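Local coordinates for protein thioredoxin reductase (Streptomyces clavuligerus, PDB 4NTD) that is an FAD-dependent dithiol oxidase named HlmI, linked to disulfide formation in holomycin biosynthesis and built like the thioredoxin reductases, at residues Y168-D172 with Q173-V177; T287-P290 with G291-A294. One frame throughout, in Å; residues are numbered along the deposited sequence.

Contact 1 of 2, residues Y168-D172 with Q173-V177; sequences YEVSD and QPLGV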
# COMPACT_ATOMS: atom_id res chain seq x y z
N TYR A 168 7.62 14.36 -13.77
CA TYR A 168 7.69 13.89 -15.14
C TYR A 168 7.04 14.88 -16.11
O TYR A 168 7.58 15.16 -17.18
CB TYR A 168 7.03 12.52 -15.30
CG TYR A 168 7.16 12.00 -16.70
CD1 TYR A 168 8.31 11.33 -17.10
CD2 TYR A 168 6.16 12.22 -17.65
CE1 TYR A 168 8.45 10.87 -18.40
CE2 TYR A 168 6.30 11.76 -18.95
CZ TYR A 168 7.44 11.09 -19.32
OH TYR A 168 7.58 10.63 -20.60
N GLU A 169 5.89 15.42 -15.70
CA GLU A 169 5.10 16.32 -16.54
C GLU A 169 5.78 17.66 -16.81
O GLU A 169 5.43 18.36 -17.77
CB GLU A 169 3.72 16.55 -15.91
CG GLU A 169 2.75 15.38 -16.05
CD GLU A 169 3.14 14.16 -15.24
OE1 GLU A 169 3.65 14.30 -14.11
OE2 GLU A 169 2.94 13.03 -15.74
N VAL A 170 6.75 18.03 -15.98
CA VAL A 170 7.51 19.27 -16.17
C VAL A 170 9.01 19.00 -16.42
O VAL A 170 9.85 19.86 -16.15
CB VAL A 170 7.31 20.26 -15.00
CG1 VAL A 170 5.84 20.62 -14.87
CG2 VAL A 170 7.83 19.69 -13.68
N SER A 171 9.31 17.82 -16.95
CA SER A 171 10.69 17.42 -17.26
C SER A 171 11.40 18.47 -18.11
O SER A 171 10.84 18.97 -19.08
CB SER A 171 10.71 16.09 -18.01
OG SER A 171 10.28 15.01 -17.19
N ASP A 172 12.63 18.81 -17.71
CA ASP A 172 13.50 19.72 -18.46
C ASP A 172 13.02 21.17 -18.56
O ASP A 172 13.60 21.97 -19.31
CB ASP A 172 13.77 19.17 -19.88
CG ASP A 172 14.30 17.75 -19.87
OD1 ASP A 172 15.24 17.47 -19.09
OD2 ASP A 172 13.79 16.91 -20.64
N GLN A 173 11.97 21.53 -17.82
CA GLN A 173 11.45 22.90 -17.85
C GLN A 173 12.17 23.77 -16.82
O GLN A 173 12.85 23.26 -15.93
CB GLN A 173 9.95 22.92 -17.59
CG GLN A 173 9.13 22.22 -18.67
CD GLN A 173 7.64 22.37 -18.48
OE1 GLN A 173 7.17 23.28 -17.79
NE2 GLN A 173 6.87 21.47 -19.09
N PRO A 174 12.04 25.11 -16.94
CA PRO A 174 12.62 26.00 -15.93
C PRO A 174 11.81 25.97 -14.63
O PRO A 174 10.72 26.56 -14.56
CB PRO A 174 12.58 27.39 -16.60
CG PRO A 174 12.26 27.14 -18.04
CD PRO A 174 11.48 25.87 -18.08
N LEU A 175 12.34 25.28 -13.63
CA LEU A 175 11.65 25.09 -12.36
C LEU A 175 12.20 26.01 -11.28
O LEU A 175 13.40 26.28 -11.24
CB LEU A 175 11.79 23.64 -11.88
CG LEU A 175 11.54 22.53 -12.91
CD1 LEU A 175 11.67 21.17 -12.25
CD2 LEU A 175 10.18 22.69 -13.57
N GLY A 176 11.32 26.49 -10.41
CA GLY A 176 11.72 27.30 -9.26
C GLY A 176 11.31 26.63 -7.96
O GLY A 176 10.36 25.85 -7.93
N VAL A 177 12.03 26.95 -6.89
CA VAL A 177 11.68 26.51 -5.54
C VAL A 177 11.71 27.73 -4.62
O VAL A 177 12.70 28.45 -4.58
CB VAL A 177 12.66 25.45 -5.00
CG1 VAL A 177 12.25 25.00 -3.60
CG2 VAL A 177 12.74 24.26 -5.95
O HOH W 1 8.16 18.84 -20.14

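Contact 2 of 2, residues T287-P290 with G291-A294; sequences TSVP and GVWA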
# COMPACT_ATOMS: atom_id res chain seq x y z
N THR A 287 -3.64 1.88 16.01
CA THR A 287 -3.10 2.87 16.94
C THR A 287 -2.97 2.27 18.35
O THR A 287 -3.25 1.09 18.55
CB THR A 287 -4.01 4.12 17.02
OG1 THR A 287 -5.25 3.78 17.66
CG2 THR A 287 -4.28 4.70 15.63
N SER A 288 -2.55 3.09 19.31
CA SER A 288 -2.43 2.64 20.71
C SER A 288 -3.78 2.47 21.41
O SER A 288 -3.83 1.91 22.51
CB SER A 288 -1.56 3.62 21.50
OG SER A 288 -2.21 4.87 21.66
N VAL A 289 -4.86 2.96 20.80
CA VAL A 289 -6.20 2.80 21.35
C VAL A 289 -6.86 1.59 20.71
O VAL A 289 -7.00 1.54 19.48
CB VAL A 289 -7.06 4.06 21.11
CG1 VAL A 289 -8.49 3.84 21.58
CG2 VAL A 289 -6.45 5.26 21.82
N PRO A 290 -7.28 0.60 21.52
CA PRO A 290 -7.90 -0.59 20.93
C PRO A 290 -9.13 -0.25 20.08
O PRO A 290 -9.96 0.57 20.48
CB PRO A 290 -8.30 -1.43 22.15
CG PRO A 290 -7.38 -0.98 23.24
CD PRO A 290 -7.12 0.47 22.98
N GLY A 291 -9.20 -0.86 18.90
CA GLY A 291 -10.33 -0.68 18.00
C GLY A 291 -10.24 0.49 17.04
O GLY A 291 -11.16 0.72 16.25
N VAL A 292 -9.14 1.24 17.10
CA VAL A 292 -8.96 2.45 16.29
C VAL A 292 -7.78 2.30 15.33
O VAL A 292 -6.63 2.21 15.77
CB VAL A 292 -8.76 3.69 17.18
CG1 VAL A 292 -8.56 4.94 16.33
CG2 VAL A 292 -9.95 3.87 18.12
N TRP A 293 -8.08 2.28 14.04
CA TRP A 293 -7.07 2.23 12.98
C TRP A 293 -6.93 3.61 12.33
O TRP A 293 -7.87 4.40 12.34
CB TRP A 293 -7.44 1.20 11.91
CG TRP A 293 -6.91 -0.19 12.17
CD1 TRP A 293 -5.82 -0.76 11.57
CD2 TRP A 293 -7.43 -1.17 13.07
NE1 TRP A 293 -5.63 -2.03 12.05
CE2 TRP A 293 -6.60 -2.31 12.97
CE3 TRP A 293 -8.52 -1.20 13.95
CZ2 TRP A 293 -6.83 -3.47 13.72
CZ3 TRP A 293 -8.74 -2.35 14.70
CH2 TRP A 293 -7.90 -3.47 14.57
N ALA A 294 -5.75 3.88 11.77
CA ALA A 294 -5.49 5.11 11.03
C ALA A 294 -4.67 4.80 9.78
O ALA A 294 -3.68 4.08 9.86
CB ALA A 294 -4.76 6.12 11.91

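Contact 1 of 2, residues Y168-D172 with Q173-V177
Gln173 folds back over the turn it closes, and its backbone supplies the turn's own bond: Gln173 N gives its hydrogen to Val170 O at 3.2 Å, with an N-H...O angle of 157°. The nitrogen sits above the plane of that carbonyl. Just upstream, Tyr168 O takes two bonds on the same face of its plane, from Ser171 N and, at 2.7 Å, from Ser171 OG, so the serine hydroxyl is held against the carbonyl of Tyr168, in 3-10 segment 168-169.

Gln173 has CG anti to its carbonyl carbon (chi1 -65°), and the chain runs extended from there, which carries the amide across the side chain of Val170 at about a right angle. Its CD lies 3.9 Å from Val170 CA. A water joins the amide to the turn, accepting from Gln173 NE2 at 3.1 Å and donating to Ser171 O at 2.9 Å. Gln173 OE1 turns instead to the hydroxyl of Ser251. With the amide cut back to an alanine, the water and Ser251 would probably each lose a partner and the flank of Val170 would be uncovered.

Apolar contact comes from Leu175, whose CD2 meets Val170 CG2 at 3.8 Å; both side chains also touch Thr252 on strand 252-254.

Charge points outward to the second subunit: Glu169 OE2 forms a salt bridge with Arg51 and Asp172 OD1 one with Arg53, both arginines of that other chain, and the ring of Tyr168 meets its Tyr97 edge-to-face.

Val170 to Gln173 form a type II beta turn, with Asp172 taking the positive phi (66°) of its third position. The turn lies in the loop that runs from helix 163-166, which begins within the Cys162-Cys165 redox motif, to strand 175-178 of a parallel five-stranded sheet, as in the NADPH-binding domain of thioredoxin reductases.

Contact 2 of 2, residues T287-P290 with G291-A294
A type II beta turn, Val289 to Val292, and an ST turn that runs into it, sharing Val289, bring the chain into strand 292-294, where Thr287 meets Val292 across the bend. Val292 O is gripped twice by the threonine. Thr287 N reaches it nearly along the C=O axis at 3.0 Å, with an N-H...O angle of 167°, while Thr287 OG1 donates at 2.8 Å from a position tilted out of the carbonyl plane. The hydroxyl lies between the backbone N and the carbonyl carbon (chi1 69°), which lets it also accept from Val289 N at 3.3 Å and so close the ST turn.

Val292 N completes the beta turn by donating to Val289 O at 3.2 Å. Gly291 fills its third position with phi 87°, where a side chain would run into the carbonyl oxygen of Pro290. The strand that follows is an outermost one of a parallel five-stranded sheet in the FAD-binding, Rossmann-like part of the fold, and Gly291 and Trp293 pair with the neighbouring strand 134-137.

Methyl groups pack beside these bonds. Val289 CG1 lies 3.8 Å from Val292 CG2, and Thr287 CG2 touches Ala294 CB at 4.0 Å. Leu266 of helix 264-269 covers Val292 and Ala294, while the indole of Trp293 packs against helix 305-338 and bonds through NE1 to Ser284 OG.

In the fold
Contacts 1 and 2 lie on opposite sides of the chain's centre, their own centres about 41 Å apart and their nearest atoms about 27 Å apart. They belong to different sheets: contact 1 enters the one containing strand 175-178, contact 2 the edge of the one containing strand 31-36. FAD lies nearer to contact 1, about 7 Å from the Glu169 side chain, against about 10 Å from that of Ala294. The redox site is close to contact 1 as well, with the Glu169 side chain about 6 Å from that of Cys165, which binds glutathione. Contact 1 is a surface region meeting the second subunit, whereas contact 2 is buried and untouched by that chain.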